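Histone-lysine N-methyltransferase SETMAR (Homo sapiens, PDB 3F2K) dimethylates a lysine of histone H3 and binds DNA through its mariner-derived transposase domain, with retained nuclease activity and a role in double-strand break repair. Local coordinates at residues Gln10-Arg24 with Glu150-Leu162. Residues are numbered along the deposited sequence; the frame is centred on the assembly and turned at random.
Sequences QKNRRFEVSSSLILR and EVLPHPPYSPDLL
In the RNase H-like transposase domain, helix 8-27 packs along the proline-rich loop that leaves edge strand 150-151, and R14 and R24 pin it to that loop and strand by end-on salt bridges. R14 NH1 donates to D160 OD1 (2.8 Å, 164°) and R14 NH2 to D160 OD2, each D160 oxygen accepting on its syn lone pair; the two flat groups lie 12° apart. R14 NH1 also hydrogen-bonds S158 OG at 2.9 Å, while the G222 and S223 carbonyls accept from R14 NE and NH2 respectively. The bend at chi3 (45°) turns the guanidinium into this cluster, with L161 CD1 over one face. A leucine in R14's place would probably leave the D160 carboxylate without its charged mate and the C-terminal carbonyls without these donors. The loop runs on into helix 163-176, and the side chain of S158 is about 10 Å from the magnesium ion, which is bound by D38 and D130 of the DDE-family metal site. Between the salt bridges, V17 CG1 rests 3.8 Å from P155 CD, and L21 CD2 meets L152 CD1 tip to tip (3.8 Å). At E150, where strand 150-151 begins, the extended R24 grips the carboxylate, with R24 NH1 to E150 OE2 at 2.6 Å and R24 NH2 to E150 OE1 at 2.8 Å.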
loop_
_atom_site.group_PDB
_atom_site.type_symbol
_atom_site.label_atom_id
_atom_site.label_comp_id
_atom_site.label_asym_id
_atom_site.label_seq_id
_atom_site.Cartn_x
_atom_site.Cartn_y
_atom_site.Cartn_z
ATOM N N GLN A 10 4.668 10.863 18.367
ATOM C CA GLN A 10 3.981 10.096 17.327
ATOM C C GLN A 10 2.566 10.603 16.992
ATOM O O GLN A 10 2.145 10.650 15.814
ATOM C CB GLN A 10 3.914 8.614 17.751
ATOM C CG GLN A 10 5.263 7.936 17.618
ATOM C CD GLN A 10 5.365 6.651 18.490
ATOM O OE1 GLN A 10 4.404 6.213 19.118
ATOM N NE2 GLN A 10 6.559 6.086 18.538
ATOM N N LYS A 11 1.814 10.970 18.004
ATOM C CA LYS A 11 0.499 11.600 17.727
ATOM C C LYS A 11 0.647 12.930 17.035
ATOM O O LYS A 11 -0.133 13.280 16.130
ATOM C CB LYS A 11 -0.263 11.806 19.048
ATOM C CG LYS A 11 -0.733 10.460 19.643
ATOM C CD LYS A 11 -1.690 10.673 20.838
ATOM C CE LYS A 11 -0.956 11.259 22.021
ATOM N NZ LYS A 11 -1.886 11.220 23.226
ATOM N N ASN A 12 1.625 13.705 17.501
ATOM C CA ASN A 12 1.927 14.991 16.828
ATOM C C ASN A 12 2.263 14.834 15.347
ATOM O O ASN A 12 1.718 15.552 14.526
ATOM C CB ASN A 12 3.042 15.739 17.572
ATOM C CG ASN A 12 2.577 16.226 18.940
ATOM O OD1 ASN A 12 1.388 16.136 19.266
ATOM N ND2 ASN A 12 3.520 16.690 19.755
ATOM N N ARG A 13 3.158 13.897 15.025
ATOM C CA ARG A 13 3.466 13.609 13.626
ATOM C C ARG A 13 2.238 13.188 12.806
ATOM O O ARG A 13 2.064 13.625 11.669
ATOM C CB ARG A 13 4.494 12.477 13.562
ATOM C CG ARG A 13 5.012 12.239 12.140
ATOM C CD ARG A 13 5.838 13.424 11.614
ATOM N NE ARG A 13 6.361 13.096 10.274
ATOM C CZ ARG A 13 6.299 13.913 9.236
ATOM N NH1 ARG A 13 5.803 15.122 9.397
ATOM N NH2 ARG A 13 6.771 13.528 8.047
ATOM N N ARG A 14 1.409 12.301 13.367
ATOM C CA ARG A 14 0.149 11.876 12.719
ATOM C C ARG A 14 -0.756 13.061 12.485
ATOM O O ARG A 14 -1.310 13.198 11.365
ATOM C CB ARG A 14 -0.630 10.801 13.525
ATOM C CG ARG A 14 0.144 9.470 13.624
ATOM C CD ARG A 14 -0.473 8.510 14.669
ATOM N NE ARG A 14 -1.934 8.436 14.554
ATOM C CZ ARG A 14 -2.625 7.599 13.773
ATOM N NH1 ARG A 14 -2.001 6.793 12.870
ATOM N NH2 ARG A 14 -3.964 7.655 13.826
ATOM N N PHE A 15 -0.854 13.934 13.480
ATOM C CA PHE A 15 -1.772 15.070 13.363
ATOM C C PHE A 15 -1.233 16.006 12.278
ATOM O O PHE A 15 -1.996 16.426 11.435
ATOM C CB PHE A 15 -1.898 15.806 14.691
ATOM C CG PHE A 15 -2.822 17.007 14.658
ATOM C CD1 PHE A 15 -4.073 16.922 15.255
ATOM C CD2 PHE A 15 -2.431 18.210 14.053
ATOM C CE1 PHE A 15 -4.977 18.011 15.235
ATOM C CE2 PHE A 15 -3.308 19.327 14.008
ATOM C CZ PHE A 15 -4.573 19.247 14.641
ATOM N N GLU A 16 0.074 16.293 12.313
ATOM C CA GLU A 16 0.726 17.227 11.401
ATOM C C GLU A 16 0.530 16.744 9.962
ATOM O O GLU A 16 0.014 17.490 9.095
ATOM C CB GLU A 16 2.223 17.358 11.808
ATOM C CG GLU A 16 3.151 18.417 11.063
ATOM C CD GLU A 16 4.713 18.322 11.463
ATOM O OE1 GLU A 16 5.261 17.233 11.837
ATOM O OE2 GLU A 16 5.437 19.368 11.369
ATOM N N VAL A 17 0.896 15.498 9.721
ATOM C CA VAL A 17 0.764 14.923 8.337
ATOM C C VAL A 17 -0.665 14.871 7.868
ATOM O O VAL A 17 -0.948 15.264 6.743
ATOM C CB VAL A 17 1.358 13.504 8.245
ATOM C CG1 VAL A 17 1.083 12.948 6.899
ATOM C CG2 VAL A 17 2.866 13.523 8.469
ATOM N N SER A 18 -1.573 14.435 8.737
ATOM C CA SER A 18 -3.005 14.395 8.412
ATOM C C SER A 18 -3.553 15.732 8.028
ATOM O O SER A 18 -4.175 15.873 6.976
ATOM C CB SER A 18 -3.825 13.798 9.566
ATOM O OG SER A 18 -3.527 12.387 9.630
ATOM N N SER A 19 -3.331 16.718 8.901
ATOM C CA SER A 19 -3.852 18.065 8.674
ATOM C C SER A 19 -3.303 18.657 7.345
ATOM O O SER A 19 -4.066 19.249 6.531
ATOM C CB SER A 19 -3.504 18.978 9.901
ATOM O OG SER A 19 -3.801 20.371 9.613
ATOM N N SER A 20 -2.023 18.456 7.118
ATOM C CA SER A 20 -1.311 18.990 5.939
ATOM C C SER A 20 -1.810 18.358 4.668
ATOM O O SER A 20 -2.043 19.076 3.674
ATOM C CB SER A 20 0.199 18.814 6.110
ATOM O OG SER A 20 0.653 19.742 7.069
ATOM N N LEU A 21 -2.092 17.049 4.714
ATOM C CA LEU A 21 -2.588 16.315 3.534
ATOM C C LEU A 21 -4.016 16.643 3.192
ATOM O O LEU A 21 -4.361 16.753 2.009
ATOM C CB LEU A 21 -2.411 14.770 3.661
ATOM C CG LEU A 21 -0.934 14.334 3.614
ATOM C CD1 LEU A 21 -0.732 12.806 3.744
ATOM C CD2 LEU A 21 -0.171 14.877 2.362
ATOM N N ILE A 22 -4.851 16.828 4.202
ATOM C CA ILE A 22 -6.200 17.283 3.919
ATOM C C ILE A 22 -6.168 18.653 3.217
ATOM O O ILE A 22 -6.857 18.803 2.227
ATOM C CB ILE A 22 -7.097 17.431 5.179
ATOM C CG1 ILE A 22 -7.203 16.128 5.907
ATOM C CG2 ILE A 22 -8.525 17.867 4.784
ATOM C CD1 ILE A 22 -7.849 16.315 7.402
ATOM N N LEU A 23 -5.418 19.619 3.743
ATOM C CA LEU A 23 -5.304 20.950 3.113
ATOM C C LEU A 23 -4.675 20.889 1.726
ATOM O O LEU A 23 -5.198 21.515 0.770
ATOM C CB LEU A 23 -4.557 21.908 4.018
ATOM C CG LEU A 23 -5.323 22.300 5.304
ATOM C CD1 LEU A 23 -4.219 22.814 6.237
ATOM C CD2 LEU A 23 -6.256 23.440 4.854
ATOM N N ARG A 24 -3.603 20.072 1.577
ATOM C CA ARG A 24 -3.029 19.876 0.243
ATOM C C ARG A 24 -4.077 19.390 -0.792
ATOM O O ARG A 24 -4.191 19.932 -1.911
ATOM C CB ARG A 24 -1.825 18.904 0.289
ATOM C CG ARG A 24 -1.213 18.732 -1.126
ATOM C CD ARG A 24 0.071 17.864 -1.070
ATOM N NE ARG A 24 0.532 17.518 -2.413
ATOM C CZ ARG A 24 1.575 16.748 -2.717
ATOM N NH1 ARG A 24 2.360 16.229 -1.758
ATOM N NH2 ARG A 24 1.831 16.519 -4.028
ATOM N N GLU A 150 7.010 11.392 -6.714
ATOM C CA GLU A 150 7.024 12.035 -5.436
ATOM C C GLU A 150 6.683 10.978 -4.347
ATOM O O GLU A 150 5.967 10.012 -4.620
ATOM C CB GLU A 150 5.974 13.155 -5.435
ATOM C CG GLU A 150 5.921 13.853 -4.124
ATOM C CD GLU A 150 4.708 14.827 -3.991
ATOM O OE1 GLU A 150 4.039 15.132 -5.008
ATOM O OE2 GLU A 150 4.488 15.223 -2.804
ATOM N N VAL A 151 7.226 11.160 -3.139
ATOM C CA VAL A 151 6.793 10.297 -2.020
ATOM C C VAL A 151 5.954 11.126 -1.050
ATOM O O VAL A 151 6.356 12.219 -0.623
ATOM C CB VAL A 151 7.978 9.623 -1.299
ATOM C CG1 VAL A 151 7.462 8.730 -0.095
ATOM C CG2 VAL A 151 8.723 8.656 -2.303
ATOM N N LEU A 152 4.783 10.579 -0.702
ATOM C CA LEU A 152 3.869 11.255 0.201
ATOM C C LEU A 152 4.377 11.096 1.659
ATOM O O LEU A 152 4.929 10.011 2.036
ATOM C CB LEU A 152 2.450 10.721 -0.026
ATOM C CG LEU A 152 1.235 11.548 0.321
ATOM C CD1 LEU A 152 1.184 12.860 -0.528
ATOM C CD2 LEU A 152 -0.033 10.664 0.208
ATOM N N PRO A 153 4.350 12.201 2.430
ATOM C CA PRO A 153 4.665 12.131 3.828
ATOM C C PRO A 153 3.771 11.020 4.459
ATOM O O PRO A 153 2.592 10.947 4.151
ATOM C CB PRO A 153 4.205 13.548 4.362
ATOM C CG PRO A 153 4.355 14.426 3.134
ATOM C CD PRO A 153 3.949 13.572 2.009
ATOM N N HIS A 154 4.344 10.195 5.306
ATOM C CA HIS A 154 3.553 9.158 6.028
ATOM C C HIS A 154 4.077 9.034 7.456
ATOM O O HIS A 154 5.284 8.901 7.646
ATOM C CB HIS A 154 3.702 7.783 5.372
ATOM C CG HIS A 154 2.736 6.780 5.938
ATOM N ND1 HIS A 154 3.110 5.805 6.839
ATOM C CD2 HIS A 154 1.396 6.687 5.816
ATOM C CE1 HIS A 154 2.040 5.098 7.185
ATOM N NE2 HIS A 154 0.989 5.615 6.584
ATOM N N PRO A 155 3.186 9.176 8.466
ATOM C CA PRO A 155 3.689 9.114 9.844
ATOM C C PRO A 155 3.907 7.697 10.345
ATOM O O PRO A 155 3.172 6.775 9.951
ATOM C CB PRO A 155 2.554 9.782 10.671
ATOM C CG PRO A 155 1.257 9.548 9.870
ATOM C CD PRO A 155 1.747 9.489 8.377
ATOM N N PRO A 156 4.929 7.482 11.185
ATOM C CA PRO A 156 5.188 6.166 11.701
ATOM C C PRO A 156 3.983 5.620 12.479
ATOM O O PRO A 156 3.122 6.388 12.910
ATOM C CB PRO A 156 6.434 6.387 12.599
ATOM C CG PRO A 156 7.121 7.588 11.886
ATOM C CD PRO A 156 5.984 8.451 11.546
ATOM N N TYR A 157 3.940 4.293 12.628
ATOM C CA TYR A 157 2.912 3.610 13.387
ATOM C C TYR A 157 1.516 3.929 12.969
ATOM O O TYR A 157 0.647 4.097 13.817
ATOM C CB TYR A 157 3.142 3.860 14.894
ATOM C CG TYR A 157 4.496 3.383 15.314
ATOM C CD1 TYR A 157 4.762 2.018 15.435
ATOM C CD2 TYR A 157 5.537 4.291 15.539
ATOM C CE1 TYR A 157 6.038 1.565 15.815
ATOM C CE2 TYR A 157 6.814 3.850 15.892
ATOM C CZ TYR A 157 7.042 2.503 16.042
ATOM O OH TYR A 157 8.294 2.075 16.411
ATOM N N SER A 158 1.297 4.056 11.656
ATOM C CA SER A 158 -0.007 4.502 11.173
ATOM C C SER A 158 -0.534 3.573 10.010
ATOM O O SER A 158 -0.762 4.054 8.906
ATOM C CB SER A 158 0.130 5.976 10.664
ATOM O OG SER A 158 0.672 6.813 11.677
ATOM N N PRO A 159 -0.777 2.257 10.286
ATOM C CA PRO A 159 -1.380 1.365 9.274
ATOM C C PRO A 159 -2.826 1.794 9.002
ATOM O O PRO A 159 -3.370 1.507 7.965
ATOM C CB PRO A 159 -1.310 -0.037 9.950
ATOM C CG PRO A 159 -1.355 0.264 11.466
ATOM C CD PRO A 159 -0.513 1.547 11.557
ATOM N N ASP A 160 -3.408 2.588 9.913
ATOM C CA ASP A 160 -4.789 3.058 9.731
ATOM C C ASP A 160 -4.844 4.201 8.695
ATOM O O ASP A 160 -5.943 4.740 8.392
ATOM C CB ASP A 160 -5.388 3.565 11.088
ATOM C CG ASP A 160 -4.509 4.591 11.799
ATOM O OD1 ASP A 160 -3.290 4.668 11.499
ATOM O OD2 ASP A 160 -5.038 5.328 12.712
ATOM N N LEU A 161 -3.651 4.667 8.287
ATOM C CA LEU A 161 -3.535 5.728 7.260
ATOM C C LEU A 161 -2.879 5.169 5.968
ATOM O O LEU A 161 -2.597 5.921 5.040
ATOM C CB LEU A 161 -2.757 6.932 7.770
ATOM C CG LEU A 161 -3.409 7.630 8.995
ATOM C CD1 LEU A 161 -2.487 8.842 9.397
ATOM C CD2 LEU A 161 -4.874 8.052 8.790
ATOM N N LEU A 162 -2.711 3.852 5.909
ATOM C CA LEU A 162 -1.973 3.200 4.811
ATOM C C LEU A 162 -3.050 2.381 4.088
ATOM O O LEU A 162 -3.470 1.380 4.603
ATOM C CB LEU A 162 -0.880 2.278 5.435
ATOM C CG LEU A 162 0.156 1.660 4.523
ATOM C CD1 LEU A 162 1.017 2.733 3.777
ATOM C CD2 LEU A 162 1.039 0.681 5.357
HETATM O O HOH W 1 3.813 8.894 14.115
HETATM O O HOH W 2 6.968 11.146 7.730
#